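Local coordinates for 2,3-dihydroxybenzoate-AMP ligase (Mycobacterium smegmatis, PDB 5KEI), which belongs to the ANL superfamily of AMP-binding enzymes, in which a large N-terminal portion is followed by a smaller C-terminal domain, at residues Q45-V50 with G265-M270; R56-H61 with L243-V248. All coordinates share one frame; numbering follows the deposited sequence.

Contact 1. Residues Q45-V50 with G265-M270; sequences QLLDSV and GLLGAM
Val50, in helix 49-57, and Leu47, in the turn that leads into it, meet Met270 and Leu267 on helix 265-271 in a small, wholly buried apolar contact. Four side chains touch across elements more than two hundred residues apart in sequence, and 188 Å² is buried in all. Helix 265-271 precedes strand 275-278 of the mixed sheet, and the contact packs the turn and helix 49-57 against that helix within the AMP-binding portion, with helices 107-117 and 227-240 alongside. One branch of the valine does the reaching: with CG1 anti to the backbone N (chi1 172°), that methyl lies 3.8 Å from Met270 CB, near the root of the methionine rather than its sulfur. The same CG1 lies against the helix backbone, also 3.8 Å from Leu267 O.

The leucines touch through one methyl each, Leu47 CD1 and Leu267 CD1 at 4.2 Å, with the side chains crossing at about a right angle. Neither CB points at the other segment, but Leu47 CG, lying anti to the backbone N (chi1 -173°), brings the end of that side chain nearer to Leu267. Leu267 and Met270 also touch Phe113, while Leu47 packs on Leu116 and Val231.

Local bonding probably helps to set the path of the chain at Leu47. A type I turn runs from Leu46 to Ser49, and Leu46 O accepts twice, from Ser49 N (2.9 Å) and from Ser49 OG (2.7 Å). The hydroxyl comes in the carbonyl plane, at a C=O...donor angle of 159°. No hydrogen bond links the two segments, so cohesion here rests on dispersion and the burial of hydrocarbon, while polar groups within the turn bond locally.

Contact 2. Residues R56-H61 with L243-V248; sequences RTWPDH and LTADDV
A sparse contact near the surface, formed by Trp58 and His61 around Ala245, joins two type I turns at the edge of the large AMP-binding domain. One turn, Trp58 to His61, follows helix 49-57 and leads into strand 62-65; the other, Thr244 to Asp247, leads into strand 248-251. Both strands belong to the same mixed sheet, with strand 275-278 between them. Only 91 Å² is buried, and no hydrogen bond crosses.

The one methyl of Ala245 carries the contact on its side. Its CB lies 4.0 Å from His61 CD2 and 4.4 Å from Trp58 NE1, oblique to both rings. The histidine is brought there with CG anti to the carbonyl carbon (chi1 -77°), and Trp58 CD1 sits over the centre of the His61 ring, 3.9 Å above its plane.

Each turn is closed from within. His61 N bonds to Trp58 O in the first, Asp247 N to Thr244 O in the second, where Thr244 OG1 also accepts from Asp246 N, forming an ST turn. Asp247 OD1 forms a salt bridge with Arg324 NE, while Asp247 OD2 accepts Thr244 N through its anti lone pair at 2.7 Å.

In the fold
The two contacts lie on the same side of the chain's centre, their own centres about 13 Å apart, and both draw on helix 49-57 and its surroundings: contact 1 involves its early part and the turn before it, contact 2 the turn that follows it. Along the chain the order is 45-50, 56-61, 243-248, 265-270, which nests contact 2 inside the loop closed by contact 1. Their segments also touch, Leu243 CD1 packing 3.8 Å from Ala269 N. Contact 1 is buried, about 17 Å from the chain's centre, and contact 2 lies further out, at about 27 Å. Together they pack helix 49-57 and the turns flanking it against elements that lead into strands 248-251 and 275-278, neighbours in one mixed sheet.

Contact 1. Residues Q45-V50 with G265-M270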
loop_
_atom_site.group_PDB
_atom_site.type_symbol
_atom_site.label_atom_id
_atom_site.label_comp_id
_atom_site.label_asym_id
_atom_site.label_seq_id
_atom_site.Cartn_x
_atom_site.Cartn_y
_atom_site.Cartn_z
ATOM N N GLN A 45 -8.853 17.718 -9.159
ATOM C CA GLN A 45 -9.490 16.826 -10.115
ATOM C C GLN A 45 -9.589 15.379 -9.593
ATOM O O GLN A 45 -8.686 14.873 -8.891
ATOM C CB GLN A 45 -8.743 16.863 -11.445
ATOM C CG GLN A 45 -8.673 18.257 -12.092
ATOM C CD GLN A 45 -10.044 18.799 -12.486
ATOM O OE1 GLN A 45 -10.844 18.103 -13.123
ATOM N NE2 GLN A 45 -10.319 20.048 -12.109
ATOM N N LEU A 46 -10.699 14.728 -9.930
ATOM C CA LEU A 46 -10.999 13.391 -9.441
ATOM C C LEU A 46 -10.078 12.384 -10.091
ATOM O O LEU A 46 -9.646 12.604 -11.219
ATOM C CB LEU A 46 -12.456 13.016 -9.725
ATOM C CG LEU A 46 -13.597 13.730 -8.974
ATOM C CD1 LEU A 46 -14.895 13.024 -9.293
ATOM C CD2 LEU A 46 -13.386 13.795 -7.467
ATOM N N LEU A 47 -9.823 11.270 -9.403
ATOM C CA LEU A 47 -8.919 10.250 -9.911
ATOM C C LEU A 47 -9.289 9.802 -11.326
ATOM O O LEU A 47 -8.405 9.647 -12.170
ATOM C CB LEU A 47 -8.877 9.033 -8.969
ATOM C CG LEU A 47 -7.854 7.920 -9.239
ATOM C CD1 LEU A 47 -6.483 8.485 -9.625
ATOM C CD2 LEU A 47 -7.715 6.984 -8.018
ATOM N N ASP A 48 -10.579 9.592 -11.600
ATOM C CA ASP A 48 -10.965 9.042 -12.902
ATOM C C ASP A 48 -10.650 10.016 -14.030
ATOM O O ASP A 48 -10.695 9.631 -15.193
ATOM C CB ASP A 48 -12.460 8.692 -12.987
ATOM C CG ASP A 48 -13.367 9.944 -13.101
ATOM O OD1 ASP A 48 -13.482 10.707 -12.116
ATOM O OD2 ASP A 48 -13.931 10.183 -14.206
ATOM N N SER A 49 -10.361 11.273 -13.695
ATOM C CA SER A 49 -10.120 12.296 -14.713
ATOM C C SER A 49 -8.773 12.087 -15.376
ATOM O O SER A 49 -8.511 12.650 -16.452
ATOM C CB SER A 49 -10.178 13.707 -14.122
ATOM O OG SER A 49 -8.972 13.997 -13.433
ATOM N N VAL A 50 -7.913 11.295 -14.735
ATOM C CA VAL A 50 -6.648 10.938 -15.348
ATOM C C VAL A 50 -6.926 10.248 -16.689
ATOM O O VAL A 50 -6.273 10.560 -17.681
ATOM C CB VAL A 50 -5.785 10.037 -14.434
ATOM C CG1 VAL A 50 -4.535 9.520 -15.184
ATOM C CG2 VAL A 50 -5.377 10.793 -13.184
ATOM N N GLY A 265 3.861 3.821 -12.309
ATOM C CA GLY A 265 2.904 2.773 -12.620
ATOM C C GLY A 265 1.945 3.090 -13.756
ATOM O O GLY A 265 2.203 3.973 -14.579
ATOM N N LEU A 266 0.847 2.348 -13.799
ATOM C CA LEU A 266 -0.228 2.537 -14.774
ATOM C C LEU A 266 -0.784 3.966 -14.797
ATOM O O LEU A 266 -0.894 4.574 -15.857
ATOM C CB LEU A 266 -1.363 1.542 -14.493
ATOM C CG LEU A 266 -2.681 1.854 -15.212
ATOM C CD1 LEU A 266 -2.615 1.521 -16.690
ATOM C CD2 LEU A 266 -3.832 1.138 -14.552
ATOM N N LEU A 267 -1.098 4.515 -13.630
ATOM C CA LEU A 267 -1.666 5.857 -13.542
ATOM C C LEU A 267 -0.718 6.965 -13.974
ATOM O O LEU A 267 -1.107 7.891 -14.716
ATOM C CB LEU A 267 -2.146 6.112 -12.113
ATOM C CG LEU A 267 -3.319 5.162 -11.772
ATOM C CD1 LEU A 267 -3.827 5.343 -10.381
ATOM C CD2 LEU A 267 -4.477 5.341 -12.744
ATOM N N GLY A 268 0.520 6.894 -13.502
ATOM C CA GLY A 268 1.494 7.891 -13.885
ATOM C C GLY A 268 1.693 7.791 -15.381
ATOM O O GLY A 268 1.699 8.800 -16.071
ATOM N N ALA A 269 1.820 6.564 -15.880
ATOM C CA ALA A 269 1.903 6.341 -17.315
ATOM C C ALA A 269 0.709 6.999 -18.029
ATOM O O ALA A 269 0.884 7.618 -19.072
ATOM C CB ALA A 269 1.966 4.846 -17.624
ATOM N N MET A 270 -0.491 6.906 -17.453
ATOM C CA MET A 270 -1.671 7.459 -18.109
ATOM C C MET A 270 -1.692 8.988 -18.072
ATOM O O MET A 270 -2.319 9.612 -18.916
ATOM C CB MET A 270 -2.951 6.901 -17.489
ATOM C CG MET A 270 -3.326 5.503 -17.975
ATOM S SD MET A 270 -4.793 4.863 -17.130
ATOM C CE MET A 270 -6.086 5.817 -17.884
#

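Contact 2. Residues R56-H61 with L243-V248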
loop_
_atom_site.group_PDB
_atom_site.type_symbol
_atom_site.label_atom_id
_atom_site.label_comp_id
_atom_site.label_asym_id
_atom_site.label_seq_id
_atom_site.Cartn_x
_atom_site.Cartn_y
_atom_site.Cartn_z
ATOM N N ARG A 56 -8.919 12.678 -23.978
ATOM C CA ARG A 56 -9.091 13.897 -24.785
ATOM C C ARG A 56 -7.799 14.311 -25.489
ATOM O O ARG A 56 -7.831 14.909 -26.558
ATOM C CB ARG A 56 -9.582 15.079 -23.931
ATOM C CG ARG A 56 -10.964 14.932 -23.263
ATOM C CD ARG A 56 -11.235 16.120 -22.314
ATOM N NE ARG A 56 -11.580 15.687 -20.954
ATOM C CZ ARG A 56 -11.523 16.469 -19.875
ATOM N NH1 ARG A 56 -11.125 17.732 -19.986
ATOM N NH2 ARG A 56 -11.843 15.981 -18.679
ATOM N N THR A 57 -6.659 13.999 -24.884
ATOM C CA THR A 57 -5.367 14.459 -25.387
ATOM C C THR A 57 -4.746 13.490 -26.386
ATOM O O THR A 57 -4.250 13.895 -27.431
ATOM C CB THR A 57 -4.351 14.673 -24.234
ATOM O OG1 THR A 57 -4.952 15.437 -23.180
ATOM C CG2 THR A 57 -3.116 15.398 -24.751
ATOM N N TRP A 58 -4.751 12.209 -26.040
ATOM C CA TRP A 58 -4.135 11.183 -26.871
ATOM C C TRP A 58 -5.139 10.099 -27.199
ATOM O O TRP A 58 -4.919 8.932 -26.850
ATOM C CB TRP A 58 -2.919 10.576 -26.173
ATOM C CG TRP A 58 -1.937 11.599 -25.747
ATOM C CD1 TRP A 58 -1.027 12.233 -26.538
ATOM C CD2 TRP A 58 -1.761 12.126 -24.425
ATOM N NE1 TRP A 58 -0.299 13.130 -25.795
ATOM C CE2 TRP A 58 -0.721 13.079 -24.496
ATOM C CE3 TRP A 58 -2.380 11.886 -23.196
ATOM C CZ2 TRP A 58 -0.288 13.798 -23.371
ATOM C CZ3 TRP A 58 -1.944 12.584 -22.088
ATOM C CH2 TRP A 58 -0.909 13.536 -22.182
ATOM N N PRO A 59 -6.227 10.478 -27.904
ATOM C CA PRO A 59 -7.392 9.614 -28.118
ATOM C C PRO A 59 -6.991 8.267 -28.707
ATOM O O PRO A 59 -7.518 7.223 -28.320
ATOM C CB PRO A 59 -8.253 10.406 -29.112
ATOM C CG PRO A 59 -7.733 11.794 -29.078
ATOM C CD PRO A 59 -6.285 11.690 -28.746
ATOM N N ASP A 60 -6.024 8.287 -29.611
ATOM C CA ASP A 60 -5.731 7.107 -30.413
ATOM C C ASP A 60 -4.397 6.427 -30.073
ATOM O O ASP A 60 -4.037 5.423 -30.689
ATOM C CB ASP A 60 -5.794 7.509 -31.881
ATOM C CG ASP A 60 -7.133 8.170 -32.237
ATOM O OD1 ASP A 60 -8.185 7.532 -31.992
ATOM O OD2 ASP A 60 -7.142 9.335 -32.702
ATOM N N HIS A 61 -3.680 6.961 -29.081
ATOM C CA HIS A 61 -2.540 6.250 -28.492
ATOM C C HIS A 61 -3.042 4.987 -27.780
ATOM O O HIS A 61 -4.121 4.981 -27.190
ATOM C CB HIS A 61 -1.770 7.141 -27.492
ATOM C CG HIS A 61 -0.875 8.167 -28.132
ATOM N ND1 HIS A 61 -1.279 8.966 -29.179
ATOM C CD2 HIS A 61 0.398 8.536 -27.840
ATOM C CE1 HIS A 61 -0.287 9.777 -29.520
ATOM N NE2 HIS A 61 0.736 9.538 -28.724
ATOM N N LEU A 243 8.657 10.280 -17.760
ATOM C CA LEU A 243 7.804 9.514 -18.675
ATOM C C LEU A 243 7.222 10.409 -19.782
ATOM O O LEU A 243 6.788 11.530 -19.523
ATOM C CB LEU A 243 6.653 8.840 -17.913
ATOM C CG LEU A 243 6.922 7.702 -16.915
ATOM C CD1 LEU A 243 5.595 7.036 -16.460
ATOM C CD2 LEU A 243 7.892 6.663 -17.469
ATOM N N THR A 244 7.221 9.908 -21.012
ATOM C CA THR A 244 6.576 10.614 -22.117
ATOM C C THR A 244 5.576 9.678 -22.803
ATOM O O THR A 244 5.527 8.481 -22.497
ATOM C CB THR A 244 7.609 11.142 -23.165
ATOM O OG1 THR A 244 8.206 10.046 -23.862
ATOM C CG2 THR A 244 8.708 11.994 -22.506
ATOM N N ALA A 245 4.790 10.215 -23.732
ATOM C CA ALA A 245 3.852 9.402 -24.506
ATOM C C ALA A 245 4.540 8.271 -25.283
ATOM O O ALA A 245 3.876 7.361 -25.775
ATOM C CB ALA A 245 3.063 10.278 -25.460
ATOM N N ASP A 246 5.864 8.323 -25.377
ATOM C CA ASP A 246 6.631 7.294 -26.081
ATOM C C ASP A 246 7.025 6.123 -25.172
ATOM O O ASP A 246 7.444 5.079 -25.657
ATOM C CB ASP A 246 7.903 7.893 -26.698
ATOM C CG ASP A 246 7.608 8.991 -27.716
ATOM O OD1 ASP A 246 6.657 8.837 -28.525
ATOM O OD2 ASP A 246 8.335 10.017 -27.697
ATOM N N ASP A 247 6.910 6.287 -23.859
ATOM C CA ASP A 247 7.306 5.190 -22.976
ATOM C C ASP A 247 6.277 4.060 -23.016
ATOM O O ASP A 247 5.090 4.285 -23.252
ATOM C CB ASP A 247 7.500 5.667 -21.535
ATOM C CG ASP A 247 8.786 6.429 -21.338
ATOM O OD1 ASP A 247 9.864 5.808 -21.462
ATOM O OD2 ASP A 247 8.719 7.647 -21.048
ATOM N N VAL A 248 6.760 2.844 -22.795
ATOM C CA VAL A 248 5.922 1.654 -22.695
ATOM C C VAL A 248 6.245 0.961 -21.374
ATOM O O VAL A 248 7.304 0.350 -21.236
ATOM C CB VAL A 248 6.156 0.698 -23.891
ATOM C CG1 VAL A 248 5.220 -0.484 -23.825
ATOM C CG2 VAL A 248 5.981 1.463 -25.222
#